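Local coordinates for protein alpha-fucosidase GH29 (Fusarium graminearum, PDB 4NI3) that probably hydrolyses the linkage of alpha-1,6-linked fucose to the reducing-end N-acetylglucosamine of glycoprotein glycans, as a family 29 alpha-L-fucosidase, at residues A[284-289]-A[301-306]; A[104-109]-A[159-164]. All blocks are in the same frame, centred on the assembly; numbering follows the deposited sequence. Where two conformers were deposited one is given.

Contact 1: residues A[284-289]-A[301-306]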
loop_
_atom_site.group_PDB
_atom_site.type_symbol
_atom_site.label_atom_id
_atom_site.label_comp_id
_atom_site.label_asym_id
_atom_site.label_seq_id
_atom_site.Cartn_x
_atom_site.Cartn_y
_atom_site.Cartn_z
ATOM N N VAL A 284 8.038 2.455 5.822
ATOM C CA VAL A 284 7.390 1.325 5.158
ATOM C C VAL A 284 7.468 1.450 3.644
ATOM O O VAL A 284 7.113 2.499 3.090
ATOM C CB VAL A 284 5.915 1.241 5.607
ATOM C CG1 VAL A 284 5.178 0.118 4.860
ATOM C CG2 VAL A 284 5.861 1.013 7.087
ATOM N N ASP A 285 7.943 0.397 2.978
ATOM C CA ASP A 285 8.027 0.369 1.526
ATOM C C ASP A 285 6.655 0.325 0.892
ATOM O O ASP A 285 5.827 -0.505 1.269
ATOM C CB ASP A 285 8.786 -0.867 1.054
ATOM C CG ASP A 285 10.265 -0.780 1.254
ATOM O OD1 ASP A 285 10.740 -0.066 2.159
ATOM O OD2 ASP A 285 10.952 -1.533 0.507
ATOM N N ASP A 286 6.436 1.151 -0.117
ATOM C CA ASP A 286 5.171 1.224 -0.825
ATOM C C ASP A 286 5.348 0.852 -2.300
ATOM O O ASP A 286 6.162 1.436 -3.048
ATOM C CB ASP A 286 4.578 2.638 -0.647
ATOM C CG ASP A 286 3.309 2.836 -1.417
ATOM O OD1 ASP A 286 3.358 2.758 -2.665
ATOM O OD2 ASP A 286 2.250 3.108 -0.808
ATOM N N TRP A 287 4.580 -0.141 -2.715
ATOM C CA TRP A 287 4.608 -0.669 -4.075
ATOM C C TRP A 287 3.487 -0.030 -4.871
ATOM O O TRP A 287 2.323 -0.140 -4.503
ATOM C CB TRP A 287 4.408 -2.185 -4.045
ATOM C CG TRP A 287 5.523 -2.951 -3.369
ATOM C CD1 TRP A 287 5.920 -2.867 -2.074
ATOM C CD2 TRP A 287 6.357 -3.953 -3.977
ATOM N NE1 TRP A 287 6.963 -3.744 -1.828
ATOM C CE2 TRP A 287 7.237 -4.429 -2.981
ATOM C CE3 TRP A 287 6.428 -4.495 -5.256
ATOM C CZ2 TRP A 287 8.201 -5.417 -3.238
ATOM C CZ3 TRP A 287 7.386 -5.482 -5.508
ATOM C CH2 TRP A 287 8.246 -5.927 -4.500
ATOM N N GLU A 288 3.815 0.669 -5.942
ATOM C CA GLU A 288 2.859 1.470 -6.704
ATOM C C GLU A 288 2.126 0.664 -7.772
ATOM O O GLU A 288 2.783 0.020 -8.615
ATOM C CB GLU A 288 3.617 2.640 -7.360
ATOM C CG GLU A 288 2.745 3.512 -8.251
ATOM C CD GLU A 288 3.503 4.689 -8.870
ATOM O OE1 GLU A 288 4.630 4.980 -8.424
ATOM O OE2 GLU A 288 2.959 5.277 -9.830
ATOM N N ARG A 289 0.798 0.669 -7.783
ATOM C CA ARG A 289 0.025 -0.045 -8.808
ATOM C C ARG A 289 0.484 -1.478 -8.958
ATOM O O ARG A 289 0.626 -1.975 -10.065
ATOM C CB ARG A 289 0.113 0.659 -10.165
ATOM C CG ARG A 289 -0.677 1.964 -10.208
ATOM C CD ARG A 289 -0.751 2.451 -11.647
ATOM N NE ARG A 289 -1.503 3.701 -11.816
ATOM C CZ ARG A 289 -2.826 3.777 -11.942
ATOM N NH1 ARG A 289 -3.582 2.685 -11.824
ATOM N NH2 ARG A 289 -3.398 4.964 -12.096
ATOM N N GLN A 301 3.408 -1.989 2.013
ATOM C CA GLN A 301 2.066 -1.728 1.501
ATOM C C GLN A 301 2.074 -1.466 0.016
ATOM O O GLN A 301 3.109 -1.118 -0.571
ATOM C CB GLN A 301 1.376 -0.595 2.267
ATOM C CG GLN A 301 1.944 0.757 2.013
ATOM C CD GLN A 301 1.039 1.903 2.503
ATOM O OE1 GLN A 301 0.473 1.877 3.600
ATOM N NE2 GLN A 301 0.890 2.904 1.663
ATOM N N THR A 302 0.909 -1.657 -0.588
ATOM C CA THR A 302 0.580 -1.296 -1.961
ATOM C C THR A 302 -0.206 0.012 -1.943
ATOM O O THR A 302 -1.108 0.169 -1.083
ATOM C CB THR A 302 -0.313 -2.373 -2.607
ATOM O OG1 THR A 302 0.489 -3.495 -2.966
ATOM C CG2 THR A 302 -0.965 -1.820 -3.860
ATOM N N ASP A 303 0.045 0.922 -2.879
ATOM C CA ASP A 303 -0.962 1.937 -3.144
ATOM C C ASP A 303 -1.377 1.766 -4.602
ATOM O O ASP A 303 -0.521 1.659 -5.493
ATOM C CB ASP A 303 -0.464 3.368 -2.790
ATOM C CG ASP A 303 0.377 4.021 -3.890
ATOM O OD1 ASP A 303 1.562 3.656 -4.083
ATOM O OD2 ASP A 303 -0.140 4.919 -4.554
ATOM N N ASP A 304 -2.671 1.607 -4.826
ATOM C CA ASP A 304 -3.203 1.378 -6.161
ATOM C C ASP A 304 -4.334 2.333 -6.384
ATOM O O ASP A 304 -4.751 3.042 -5.459
ATOM C CB ASP A 304 -3.676 -0.072 -6.320
ATOM C CG ASP A 304 -3.553 -0.598 -7.744
ATOM O OD1 ASP A 304 -3.372 0.182 -8.690
ATOM O OD2 ASP A 304 -3.673 -1.832 -7.890
ATOM N N ALA A 305 -4.822 2.389 -7.614
ATOM C CA ALA A 305 -5.812 3.368 -8.013
ATOM C C ALA A 305 -7.058 2.675 -8.528
ATOM O O ALA A 305 -6.995 1.587 -9.080
ATOM C CB ALA A 305 -5.230 4.302 -9.070
ATOM N N ILE A 306 -8.196 3.324 -8.383
ATOM C CA ILE A 306 -9.460 2.766 -8.836
ATOM C C ILE A 306 -9.574 2.769 -10.379
ATOM O O ILE A 306 -10.438 2.069 -10.930
ATOM C CB ILE A 306 -10.655 3.541 -8.176
ATOM C CG1 ILE A 306 -11.957 2.723 -8.270
ATOM C CG2 ILE A 306 -10.744 4.994 -8.680
ATOM C CD1 ILE A 306 -12.972 3.154 -7.228
HETATM O O HOH W 1 -3.215 -0.120 -11.393
#

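Contact 2: residues A[104-109]-A[159-164]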
loop_
_atom_site.group_PDB
_atom_site.type_symbol
_atom_site.label_atom_id
_atom_site.label_comp_id
_atom_site.label_asym_id
_atom_site.label_seq_id
_atom_site.Cartn_x
_atom_site.Cartn_y
_atom_site.Cartn_z
ATOM N N ASP A 104 -19.227 17.870 -1.200
ATOM C CA ASP A 104 -19.762 17.360 0.062
ATOM C C ASP A 104 -18.703 16.465 0.707
ATOM O O ASP A 104 -18.769 15.249 0.605
ATOM C CB ASP A 104 -21.075 16.616 -0.198
ATOM C CG ASP A 104 -21.841 16.272 1.082
ATOM O OD1 ASP A 104 -21.275 16.350 2.199
ATOM O OD2 ASP A 104 -23.026 15.899 0.952
ATOM N N PRO A 105 -17.722 17.065 1.386
ATOM C CA PRO A 105 -16.655 16.223 1.946
ATOM C C PRO A 105 -17.164 15.279 3.027
ATOM O O PRO A 105 -16.657 14.168 3.158
ATOM C CB PRO A 105 -15.657 17.244 2.508
ATOM C CG PRO A 105 -16.465 18.487 2.715
ATOM C CD PRO A 105 -17.450 18.501 1.581
ATOM N N GLU A 106 -18.157 15.707 3.797
ATOM C CA GLU A 106 -18.674 14.791 4.805
ATOM C C GLU A 106 -19.267 13.543 4.176
ATOM O O GLU A 106 -19.002 12.452 4.647
ATOM C CB GLU A 106 -19.701 15.459 5.700
ATOM C CG GLU A 106 -20.052 14.503 6.836
ATOM C CD GLU A 106 -20.643 15.211 8.029
ATOM O OE1 GLU A 106 -20.922 16.426 7.919
ATOM O OE2 GLU A 106 -20.826 14.542 9.071
ATOM N N ALA A 107 -20.041 13.697 3.106
ATOM C CA ALA A 107 -20.610 12.516 2.447
ATOM C C ALA A 107 -19.500 11.603 1.902
ATOM O O ALA A 107 -19.611 10.379 1.993
ATOM C CB ALA A 107 -21.540 12.923 1.324
ATOM N N ILE A 108 -18.434 12.181 1.342
ATOM C CA ILE A 108 -17.345 11.367 0.815
ATOM C C ILE A 108 -16.680 10.584 1.953
ATOM O O ILE A 108 -16.411 9.389 1.833
ATOM C CB ILE A 108 -16.344 12.242 0.059
ATOM C CG1 ILE A 108 -16.970 12.648 -1.277
ATOM C CG2 ILE A 108 -15.029 11.497 -0.207
ATOM C CD1 ILE A 108 -16.205 13.731 -2.049
ATOM N N ILE A 109 -16.475 11.239 3.094
ATOM C CA ILE A 109 -15.852 10.535 4.202
ATOM C C ILE A 109 -16.767 9.446 4.765
ATOM O O ILE A 109 -16.284 8.404 5.138
ATOM C CB ILE A 109 -15.419 11.515 5.314
ATOM C CG1 ILE A 109 -14.315 12.426 4.767
ATOM C CG2 ILE A 109 -14.898 10.769 6.540
ATOM C CD1 ILE A 109 -13.133 11.650 4.138
ATOM N N VAL A 159 -12.113 12.929 8.890
ATOM C CA VAL A 159 -11.590 11.582 9.094
ATOM C C VAL A 159 -11.566 11.246 10.593
ATOM O O VAL A 159 -11.985 10.160 10.993
ATOM C CB VAL A 159 -10.182 11.458 8.435
ATOM C CG1 VAL A 159 -9.451 10.195 8.879
ATOM C CG2 VAL A 159 -10.320 11.472 6.906
ATOM N N ARG A 160 -11.131 12.191 11.427
ATOM C CA ARG A 160 -11.109 11.945 12.869
ATOM C C ARG A 160 -12.525 11.806 13.432
ATOM O O ARG A 160 -12.767 10.945 14.286
ATOM C CB ARG A 160 -10.346 13.058 13.603
ATOM C CG ARG A 160 -8.914 12.690 14.024
ATOM C CD ARG A 160 -8.100 12.145 12.862
ATOM N NE ARG A 160 -6.695 12.565 12.876
ATOM C CZ ARG A 160 -5.667 11.859 13.356
ATOM N NH1 ARG A 160 -4.447 12.365 13.280
ATOM N NH2 ARG A 160 -5.828 10.669 13.915
ATOM N N GLU A 161 -13.465 12.609 12.942
ATOM C CA GLU A 161 -14.870 12.523 13.394
ATOM C C GLU A 161 -15.443 11.148 13.134
ATOM O O GLU A 161 -16.333 10.672 13.842
ATOM C CB GLU A 161 -15.752 13.546 12.691
ATOM C CG GLU A 161 -15.551 14.997 13.129
ATOM C CD GLU A 161 -16.443 15.973 12.381
ATOM O OE1 GLU A 161 -17.489 15.540 11.851
ATOM O OE2 GLU A 161 -16.101 17.179 12.341
ATOM N N ASN A 162 -14.946 10.508 12.093
ATOM C CA ASN A 162 -15.463 9.217 11.692
ATOM C C ASN A 162 -14.562 8.048 12.092
ATOM O O ASN A 162 -14.667 6.958 11.536
ATOM C CB ASN A 162 -15.734 9.239 10.191
ATOM C CG ASN A 162 -16.961 10.046 9.868
ATOM O OD1 ASN A 162 -18.083 9.547 10.009
ATOM N ND2 ASN A 162 -16.784 11.320 9.538
ATOM N N ASP A 163 -13.687 8.295 13.060
ATOM C CA ASP A 163 -12.918 7.255 13.754
ATOM C C ASP A 163 -12.042 6.404 12.832
ATOM O O ASP A 163 -11.941 5.193 12.998
ATOM C CB ASP A 163 -13.865 6.361 14.565
ATOM C CG ASP A 163 -14.618 7.141 15.633
ATOM O OD1 ASP A 163 -13.984 7.966 16.318
ATOM O OD2 ASP A 163 -15.842 6.942 15.771
ATOM N N MET A 164 -11.377 7.064 11.887
ATOM C CA MET A 164 -10.360 6.429 11.066
ATOM C C MET A 164 -9.032 7.115 11.376
ATOM O O MET A 164 -8.998 8.301 11.760
ATOM C CB MET A 164 -10.672 6.532 9.553
ATOM C CG MET A 164 -11.873 5.691 9.147
ATOM S SD MET A 164 -12.359 5.893 7.421
ATOM C CE MET A 164 -12.870 7.629 7.407
HETATM O O HOH W 2 -18.777 13.422 10.292
HETATM O O HOH W 3 -19.161 17.537 10.394
#

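Contact 1: residues A[284-289]-A[301-306]
Asp286 OD2 is gripped twice. Gln301 NE2 donates to it at 2.8 Å, nearly straight (172°); OD2 lies in the amide plane of Gln301 and accepts with its anti lone pair, and Trp224 NE1 supplies a second N-H. Gln301 CG takes the crowded position between backbone N and carbonyl carbon (chi1 70°), and the extended chain beyond it carries the amide to the carboxylate; its OE1 is held by Tyr24. The other oxygen, Asp286 OD1, lies only 2.5 Å from Asp303 OD1, the two side chains crossing at about a right angle, with their carboxylate planes 47° apart. Asp303 OD2 in turn is hydrogen-bonded to Tyr32 OH and to a glycerol probably left from crystallisation. These acids point into the interior of the TIM barrel, where 284-288 and 300-305 are neighbouring parallel strands. Their backbone ladder runs from Gln301 N to Asp285 O and Trp287 N to Gln301 O, on to Asp303 N to Trp287 O and Arg289 N to Asp303 O, all at 2.8 to 3.0 Å. Just past the end of 284-288, the Arg289 guanidinium has Ala305 CB over one face, 3.6 Å from NH1. A water at the guanidinium edge bridges NH1 to Asp304 OD1, while Ser307 O takes another N-H of NH1.

Contact 2: residues A[104-109]-A[159-164]
Ile109 is the hub, meeting three residues of 159-164 with its two branches. Its CG2, set anti to the backbone N (CG1 at chi1 -65°), touches Asn162 ND2 at 3.6 Å and Met164 CE at 3.8 Å. The other branch ends in CD1, 4.0 Å from Val159 CG2, the two side chains crossing at about a right angle. Met164 reaches the isoleucine by bending at its last torsion (chi3 -65°), which brings the terminal methyl round to Ile109. Beside these contacts the link is made by water. One molecule donates to both Glu106 OE2 (2.6 Å) and Glu161 OE1 (2.9 Å) and accepts from Asn162 ND2, and a second joins the same two glutamates through Glu106 OE1. Glu106 OE2 and Glu161 OE1 are 4.5 Å apart, and the water hydrogens turned toward both probably ease the repulsion. Farther out, Lys110 NZ donates to Asn162 OD1 and Leu158 O accepts from ND2, fixing the amide's rotation. At the start of helix 105-114 Asp104 is the N-cap, its OD1 taking Ala107 N from above the carboxylate plane. Helix 151-161 closes with a Schellman motif, Met164 N bonding to Val159 O and Asp163 N to Arg160 O, with Asp163 at positive phi as C-prime. Two successive outer helices of a TIM barrel meet here, the beginning of 105-114 against the end of 151-161.

Following the chain from the N terminus, the first barrel strand, 29-33, is followed in time by helix 105-114, where contact 2 opens; the chain then runs through strand 119-125 before helix 151-161 brings it back to close contact 2 over 49 intervening residues. Directly after that closure, strand 165-170 enters the barrel. The chain adds strands 222-225 and 268-272 before contact 1 opens at 284-289 and closes at 301-306, with only 11 residues between its segments. The two loops lie in series, neither nested nor crossed. Contact 2 ties together two helices of the outer layer, whereas contact 1 joins the sixth and seventh strands of the inner barrel. Their centres are 22 Å apart.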